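Local coordinates for protein GTN Reductase (Agrobacterium tumefaciens, PDB 4JIC) that reduces the nitrate ester glycerol trinitrate, and probably also activated carbon-carbon double bonds, with the help of bound flavin mononucleotide, at residues A[178-183]-A[228-233]; A[96-101]-A[173-178]. All coordinates share one frame; numbering follows the deposited sequence.

How the interactions relate
The two contacts join three successive strands of one barrel and meet at H178, which belongs to both; their centres lie about 10 Å apart. Between them, strand 174-178 pairs with strand 227-231 through probable hydrogen bonds from G228 N to V175 O and from I177 N to G228 O, both 2.9 Å. R230 of interaction 1 packs its CB on E176 OE2 of interaction 2 at 3.3 Å, and Y183 CD2 lies 3.4 Å from W99 NE1. Both end at FMN: O2 of the flavin receives hydrogen bonds from R230 NH1 of interaction 1 and Q97 NE2 of interaction 2, so the pyrimidine end of the isoalloxazine is gripped from two strands.

Interaction 1 of 2, residues A[178-183]-A[228-233]; sequences HAANGY and GIRLSP. With FMN (flavin mononucleotide), chain D.
With chi1 at 52°, S232 holds OG between its own backbone N and carbonyl carbon, where N181 N donates to S232 OG over 2.8 Å in a nearly straight bond (166°). The same oxygen presses on the methyl of A180, OG to CB 3.1 Å, and is also hydrogen-bonded to E186 OE1, tying the residue just past strand 227-231 to the type I' turn A180-Y183 and to helix 184-189. R230 instead carries CG anti to its backbone N (chi1 -163°) and bends at chi3, which brings the guanidinium between the ribityl hydroxyls and the pyrimidine O2, the latter at its edge. At the parallel bridge of H178 with R230, A179 N donates weakly to R230 O (3.1 Å); one step on, a water donates to A179 O and accepts from S232 N. The methyl of A179 meanwhile rests on I229 CG1 at 3.7 Å and on L231 CD2. The contact lies where the fourth and fifth strands of the Old Yellow Enzyme TIM barrel run out, at the C-terminal end that holds FMN. R230 NH1 donates to FMN O2 (2.8 Å) and to the ribityl O2' (3.0 Å), NH2 to O3' (3.1 Å); this charge would probably stabilise negative charge on the reduced pyrimidine ring. H178 is steadied by A180 N, which donates to ND1 in the ring plane. N181 OD1 bonds T271, while N181 ND2, 3.3 Å from FMN N1, and H178 NE2, more weakly, bond a di(hydroxyethyl)ether probably from the crystallisation liquor, a placement consistent with the His-Asn pair that holds substrates in relatives.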
loop_
_atom_site.group_PDB
_atom_site.type_symbol
_atom_site.label_atom_id
_atom_site.label_comp_id
_atom_site.label_asym_id
_atom_site.label_seq_id
_atom_site.Cartn_x
_atom_site.Cartn_y
_atom_site.Cartn_z
ATOM N N HIS A 178 -3.716 -0.248 3.231
ATOM C CA HIS A 178 -3.785 -0.616 1.820
ATOM C C HIS A 178 -5.243 -0.649 1.352
ATOM O O HIS A 178 -5.964 -1.609 1.607
ATOM C CB HIS A 178 -3.110 -1.968 1.590
ATOM C CG HIS A 178 -2.740 -2.215 0.165
ATOM N ND1 HIS A 178 -3.358 -1.569 -0.886
ATOM C CD2 HIS A 178 -1.800 -3.020 -0.384
ATOM C CE1 HIS A 178 -2.814 -1.974 -2.024
ATOM N NE2 HIS A 178 -1.874 -2.862 -1.746
ATOM N N ALA A 179 -5.682 0.419 0.694
ATOM C CA ALA A 179 -7.050 0.480 0.197
ATOM C C ALA A 179 -7.046 0.620 -1.315
ATOM O O ALA A 179 -7.951 1.225 -1.904
ATOM C CB ALA A 179 -7.807 1.641 0.851
ATOM N N ALA A 180 -6.030 0.037 -1.939
ATOM C CA ALA A 180 -5.818 0.200 -3.371
ATOM C C ALA A 180 -5.673 -1.129 -4.108
ATOM O O ALA A 180 -5.799 -2.208 -3.509
ATOM C CB ALA A 180 -4.579 1.064 -3.613
ATOM N N ASN A 181 -5.409 -1.016 -5.409
ATOM C CA ASN A 181 -5.002 -2.122 -6.279
ATOM C C ASN A 181 -5.889 -3.361 -6.231
ATOM O O ASN A 181 -5.405 -4.491 -6.305
ATOM C CB ASN A 181 -3.528 -2.474 -6.040
ATOM C CG ASN A 181 -2.613 -1.299 -6.307
ATOM O OD1 ASN A 181 -2.952 -0.418 -7.099
ATOM N ND2 ASN A 181 -1.453 -1.270 -5.649
ATOM N N GLY A 182 -7.197 -3.146 -6.094
ATOM C CA GLY A 182 -8.155 -4.231 -6.205
ATOM C C GLY A 182 -8.181 -5.191 -5.029
ATOM O O GLY A 182 -8.705 -6.293 -5.154
ATOM N N TYR A 183 -7.641 -4.783 -3.882
ATOM C CA TYR A 183 -7.651 -5.671 -2.717
ATOM C C TYR A 183 -8.923 -5.492 -1.887
ATOM O O TYR A 183 -9.894 -4.927 -2.380
ATOM C CB TYR A 183 -6.337 -5.571 -1.918
ATOM C CG TYR A 183 -5.180 -6.097 -2.756
ATOM C CD1 TYR A 183 -5.102 -7.453 -3.090
ATOM C CD2 TYR A 183 -4.213 -5.240 -3.262
ATOM C CE1 TYR A 183 -4.062 -7.938 -3.875
ATOM C CE2 TYR A 183 -3.166 -5.719 -4.054
ATOM C CZ TYR A 183 -3.097 -7.062 -4.347
ATOM O OH TYR A 183 -2.068 -7.531 -5.135
ATOM N N GLY A 228 -2.283 6.709 7.652
ATOM C CA GLY A 228 -2.472 7.132 6.276
ATOM C C GLY A 228 -3.201 6.048 5.506
ATOM O O GLY A 228 -3.527 4.993 6.053
ATOM N N ILE A 229 -3.448 6.294 4.224
ATOM C CA ILE A 229 -4.208 5.351 3.419
ATOM C C ILE A 229 -3.805 5.491 1.958
ATOM O O ILE A 229 -3.521 6.601 1.506
ATOM C CB ILE A 229 -5.735 5.566 3.613
ATOM C CG1 ILE A 229 -6.551 4.563 2.802
ATOM C CG2 ILE A 229 -6.146 6.996 3.257
ATOM C CD1 ILE A 229 -8.053 4.557 3.196
ATOM N N ARG A 230 -3.750 4.368 1.241
ATOM C CA ARG A 230 -3.436 4.390 -0.185
ATOM C C ARG A 230 -4.682 4.127 -1.017
ATOM O O ARG A 230 -5.432 3.189 -0.752
ATOM C CB ARG A 230 -2.368 3.359 -0.557
ATOM C CG ARG A 230 -1.760 3.670 -1.928
ATOM C CD ARG A 230 -0.643 2.713 -2.308
ATOM N NE ARG A 230 0.382 3.400 -3.098
ATOM C CZ ARG A 230 1.184 2.809 -3.980
ATOM N NH1 ARG A 230 1.079 1.514 -4.229
ATOM N NH2 ARG A 230 2.093 3.532 -4.625
ATOM N N LEU A 231 -4.889 4.965 -2.027
ATOM C CA LEU A 231 -6.060 4.875 -2.891
ATOM C C LEU A 231 -5.626 4.838 -4.347
ATOM O O LEU A 231 -4.591 5.401 -4.709
ATOM C CB LEU A 231 -6.947 6.093 -2.672
ATOM C CG LEU A 231 -7.461 6.257 -1.246
ATOM C CD1 LEU A 231 -8.088 7.643 -1.099
ATOM C CD2 LEU A 231 -8.447 5.144 -0.888
ATOM N N SER A 232 -6.441 4.212 -5.190
ATOM C CA SER A 232 -6.113 4.060 -6.608
ATOM C C SER A 232 -7.397 4.073 -7.422
ATOM O O SER A 232 -7.937 3.020 -7.768
ATOM C CB SER A 232 -5.316 2.766 -6.842
ATOM O OG SER A 232 -5.966 1.632 -6.276
ATOM N N PRO A 233 -7.906 5.276 -7.715
ATOM C CA PRO A 233 -9.262 5.422 -8.267
ATOM C C PRO A 233 -9.530 4.643 -9.557
ATOM O O PRO A 233 -10.641 4.131 -9.717
ATOM C CB PRO A 233 -9.387 6.929 -8.522
ATOM C CG PRO A 233 -8.388 7.566 -7.602
ATOM C CD PRO A 233 -7.258 6.571 -7.440
HETATM N N1 FMN D . 1.631 -1.341 -4.406
HETATM C C2 FMN D . 1.134 -1.463 -3.129
HETATM O O2 FMN D . 0.254 -0.684 -2.752
HETATM N N3 FMN D . 1.602 -2.461 -2.289
HETATM C C4 FMN D . 2.490 -3.409 -2.732
HETATM O O4 FMN D . 2.877 -4.291 -1.948
HETATM C C4A FMN D . 2.979 -3.301 -4.039
HETATM N N5 FMN D . 3.869 -4.242 -4.524
HETATM C C5A FMN D . 4.543 -3.941 -5.689
HETATM C C6 FMN D . 5.625 -4.744 -6.062
HETATM C C7 FMN D . 6.351 -4.477 -7.214
HETATM C C7M FMN D . 7.531 -5.337 -7.580
HETATM C C8 FMN D . 6.004 -3.378 -7.989
HETATM C C8M FMN D . 6.827 -3.028 -9.205
HETATM C C9 FMN D . 4.942 -2.561 -7.605
HETATM C C9A FMN D . 4.195 -2.841 -6.463
HETATM N N10 FMN D . 3.117 -2.036 -6.103
HETATM C C10 FMN D . 2.550 -2.256 -4.864
HETATM C "C1'" FMN D . 2.871 -0.731 -6.807
HETATM C "C2'" FMN D . 3.940 0.317 -6.489
HETATM O "O2'" FMN D . 3.821 0.763 -5.145
HETATM C "C3'" FMN D . 3.803 1.537 -7.396
HETATM O "O3'" FMN D . 2.477 2.023 -7.316
HETATM C "C4'" FMN D . 4.137 1.218 -8.851
HETATM O "O4'" FMN D . 5.406 0.615 -8.942
HETATM C "C5'" FMN D . 4.138 2.461 -9.743
HETATM O "O5'" FMN D . 5.088 3.408 -9.290
HETATM P P FMN D . 6.466 3.635 -10.109
HETATM O O1P FMN D . 7.118 2.280 -10.193
HETATM O O2P FMN D . 6.097 4.145 -11.481
HETATM O O3P FMN D . 7.291 4.626 -9.345
HETATM O O HOH W 1 -8.581 2.637 -4.120
#

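Interaction 2 of 2, residues A[96-101]-A[173-178]; sequences AQIWHV and DGVEIH. With FMN (flavin mononucleotide), chain D.
The imidazole of H178 slots between two flat groups of strand 96-99. Over one face lies the amide of Q97, its plane 24° from that of the ring and its OE1 3.1 Å from H178 CD2; against the other, the five-membered ring of W99 forms an offset stack, centroids 4.4 Å apart and planes at 18°. Lying on this ring, the Q97 amide turns both its ends to the flavin, OE1 accepting from FMN N3 and NE2 donating to FMN O2, each at 2.9 Å. NE2 also donates to the anti lone pair of E176 OE2 (3.0 Å), whose other oxygen, OE1, bonds H265 ND1; this second-shell carboxylate probably fixes which way round the amide sits. On the apolar reverse of the sheet, I98 has CG1 between its backbone N and carbonyl carbon (chi1 62°), and CD1 thereby drops into the notch between V175 CG2, 4.0 Å away, and I177 CG1, while CG2 leans on V175 CG1. Between these faces the third and fourth barrel strands run parallel, H178 N donating to I98 O. Helix 150-169 covers the I98-V175 side with Y160 and A167, whereas inside the barrel Q97 and E176 lie between V52 of strand 50-57 and R230.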
loop_
_atom_site.group_PDB
_atom_site.type_symbol
_atom_site.label_atom_id
_atom_site.label_comp_id
_atom_site.label_asym_id
_atom_site.label_seq_id
_atom_site.Cartn_x
_atom_site.Cartn_y
_atom_site.Cartn_z
ATOM N N ALA A 96 4.078 0.834 8.105
ATOM C CA ALA A 96 3.688 -0.495 7.639
ATOM C C ALA A 96 2.454 -0.390 6.759
ATOM O O ALA A 96 1.449 0.193 7.175
ATOM C CB ALA A 96 3.393 -1.389 8.826
ATOM N N GLN A 97 2.517 -0.964 5.557
ATOM C CA GLN A 97 1.336 -0.983 4.699
ATOM C C GLN A 97 0.473 -2.162 5.092
ATOM O O GLN A 97 0.671 -3.284 4.631
ATOM C CB GLN A 97 1.674 -1.082 3.219
ATOM C CG GLN A 97 0.422 -0.820 2.392
ATOM C CD GLN A 97 0.580 -1.104 0.926
ATOM O OE1 GLN A 97 1.043 -2.172 0.533
ATOM N NE2 GLN A 97 0.148 -0.161 0.097
ATOM N N ILE A 98 -0.474 -1.909 5.978
ATOM C CA ILE A 98 -1.261 -3.010 6.524
ATOM C C ILE A 98 -2.297 -3.475 5.505
ATOM O O ILE A 98 -3.038 -2.672 4.941
ATOM C CB ILE A 98 -1.844 -2.686 7.913
ATOM C CG1 ILE A 98 -2.803 -1.486 7.875
ATOM C CG2 ILE A 98 -0.706 -2.411 8.893
ATOM C CD1 ILE A 98 -3.445 -1.185 9.243
ATOM N N TRP A 99 -2.328 -4.783 5.269
ATOM C CA TRP A 99 -2.915 -5.310 4.044
ATOM C C TRP A 99 -3.950 -6.383 4.314
ATOM O O TRP A 99 -3.786 -7.209 5.213
ATOM C CB TRP A 99 -1.790 -5.942 3.237
ATOM C CG TRP A 99 -2.006 -6.190 1.771
ATOM C CD1 TRP A 99 -3.031 -5.748 0.963
ATOM C CD2 TRP A 99 -1.111 -6.915 0.927
ATOM N NE1 TRP A 99 -2.818 -6.187 -0.335
ATOM C CE2 TRP A 99 -1.652 -6.911 -0.373
ATOM C CE3 TRP A 99 0.085 -7.604 1.160
ATOM C CZ2 TRP A 99 -1.010 -7.537 -1.443
ATOM C CZ3 TRP A 99 0.717 -8.222 0.110
ATOM C CH2 TRP A 99 0.168 -8.190 -1.180
ATOM N N HIS A 100 -5.024 -6.366 3.525
ATOM C CA HIS A 100 -5.880 -7.539 3.366
ATOM C C HIS A 100 -6.203 -7.671 1.877
ATOM O O HIS A 100 -6.735 -6.735 1.271
ATOM C CB HIS A 100 -7.165 -7.402 4.182
ATOM C CG HIS A 100 -7.890 -8.699 4.382
ATOM N ND1 HIS A 100 -8.284 -9.501 3.330
ATOM C CD2 HIS A 100 -8.292 -9.331 5.511
ATOM C CE1 HIS A 100 -8.903 -10.569 3.804
ATOM N NE2 HIS A 100 -8.926 -10.488 5.123
ATOM N N VAL A 101 -5.870 -8.821 1.296
ATOM C CA VAL A 101 -6.030 -9.040 -0.143
ATOM C C VAL A 101 -7.453 -9.352 -0.602
ATOM O O VAL A 101 -7.732 -9.291 -1.792
ATOM C CB VAL A 101 -5.128 -10.189 -0.663
ATOM C CG1 VAL A 101 -3.652 -9.842 -0.472
ATOM C CG2 VAL A 101 -5.483 -11.507 0.034
ATOM N N ASP A 173 6.551 4.030 12.559
ATOM C CA ASP A 173 6.115 5.394 12.821
ATOM C C ASP A 173 4.622 5.587 12.578
ATOM O O ASP A 173 4.051 6.599 12.969
ATOM C CB ASP A 173 6.914 6.364 11.969
ATOM C CG ASP A 173 8.374 6.343 12.319
ATOM O OD1 ASP A 173 8.719 6.899 13.381
ATOM O OD2 ASP A 173 9.163 5.739 11.560
ATOM N N GLY A 174 3.992 4.603 11.951
ATOM C CA GLY A 174 2.585 4.698 11.622
ATOM C C GLY A 174 2.255 3.606 10.632
ATOM O O GLY A 174 3.057 2.695 10.441
ATOM N N VAL A 175 1.080 3.687 10.012
ATOM C CA VAL A 175 0.689 2.696 9.015
ATOM C C VAL A 175 0.072 3.371 7.815
ATOM O O VAL A 175 -0.467 4.470 7.917
ATOM C CB VAL A 175 -0.364 1.685 9.545
ATOM C CG1 VAL A 175 0.153 0.941 10.760
ATOM C CG2 VAL A 175 -1.674 2.397 9.862
ATOM N N GLU A 176 0.165 2.699 6.675
ATOM C CA GLU A 176 -0.613 3.046 5.494
ATOM C C GLU A 176 -1.615 1.940 5.285
ATOM O O GLU A 176 -1.245 0.783 5.093
ATOM C CB GLU A 176 0.280 3.149 4.257
ATOM C CG GLU A 176 -0.498 3.334 2.950
ATOM C CD GLU A 176 0.415 3.585 1.767
ATOM O OE1 GLU A 176 1.013 4.678 1.694
ATOM O OE2 GLU A 176 0.547 2.681 0.913
ATOM N N ILE A 177 -2.895 2.279 5.359
ATOM C CA ILE A 177 -3.919 1.286 5.098
ATOM C C ILE A 177 -3.926 1.007 3.605
ATOM O O ILE A 177 -4.094 1.914 2.801
ATOM C CB ILE A 177 -5.284 1.805 5.537
ATOM C CG1 ILE A 177 -5.313 1.931 7.062
ATOM C CG2 ILE A 177 -6.378 0.872 5.048
ATOM C CD1 ILE A 177 -6.396 2.880 7.586
ATOM N N HIS A 178 -3.716 -0.248 3.231
ATOM C CA HIS A 178 -3.785 -0.616 1.820
ATOM C C HIS A 178 -5.243 -0.649 1.352
ATOM O O HIS A 178 -5.964 -1.609 1.607
ATOM C CB HIS A 178 -3.110 -1.968 1.590
ATOM C CG HIS A 178 -2.740 -2.215 0.165
ATOM N ND1 HIS A 178 -3.358 -1.569 -0.886
ATOM C CD2 HIS A 178 -1.800 -3.020 -0.384
ATOM C CE1 HIS A 178 -2.814 -1.974 -2.024
ATOM N NE2 HIS A 178 -1.874 -2.862 -1.746
HETATM N N1 FMN D . 1.631 -1.341 -4.406
HETATM C C2 FMN D . 1.134 -1.463 -3.129
HETATM O O2 FMN D . 0.254 -0.684 -2.752
HETATM N N3 FMN D . 1.602 -2.461 -2.289
HETATM C C4 FMN D . 2.490 -3.409 -2.732
HETATM O O4 FMN D . 2.877 -4.291 -1.948
HETATM C C4A FMN D . 2.979 -3.301 -4.039
HETATM N N5 FMN D . 3.869 -4.242 -4.524
HETATM C C5A FMN D . 4.543 -3.941 -5.689
HETATM C C6 FMN D . 5.625 -4.744 -6.062
HETATM C C7 FMN D . 6.351 -4.477 -7.214
HETATM C C7M FMN D . 7.531 -5.337 -7.580
HETATM C C8 FMN D . 6.004 -3.378 -7.989
HETATM C C8M FMN D . 6.827 -3.028 -9.205
HETATM C C9 FMN D . 4.942 -2.561 -7.605
HETATM C C9A FMN D . 4.195 -2.841 -6.463
HETATM N N10 FMN D . 3.117 -2.036 -6.103
HETATM C C10 FMN D . 2.550 -2.256 -4.864
HETATM C "C1'" FMN D . 2.871 -0.731 -6.807
HETATM C "C2'" FMN D . 3.940 0.317 -6.489
HETATM O "O2'" FMN D . 3.821 0.763 -5.145
HETATM C "C3'" FMN D . 3.803 1.537 -7.396
HETATM O "O3'" FMN D . 2.477 2.023 -7.316
HETATM C "C4'" FMN D . 4.137 1.218 -8.851
HETATM O "O4'" FMN D . 5.406 0.615 -8.942
HETATM C "C5'" FMN D . 4.138 2.461 -9.743
HETATM O "O5'" FMN D . 5.088 3.408 -9.290
HETATM P P FMN D . 6.466 3.635 -10.109
HETATM O O1P FMN D . 7.118 2.280 -10.193
HETATM O O2P FMN D . 6.097 4.145 -11.481
HETATM O O3P FMN D . 7.291 4.626 -9.345
HETATM O O HOH W 2 -5.568 -3.204 3.791
HETATM O O HOH W 3 -7.406 -3.914 1.105
#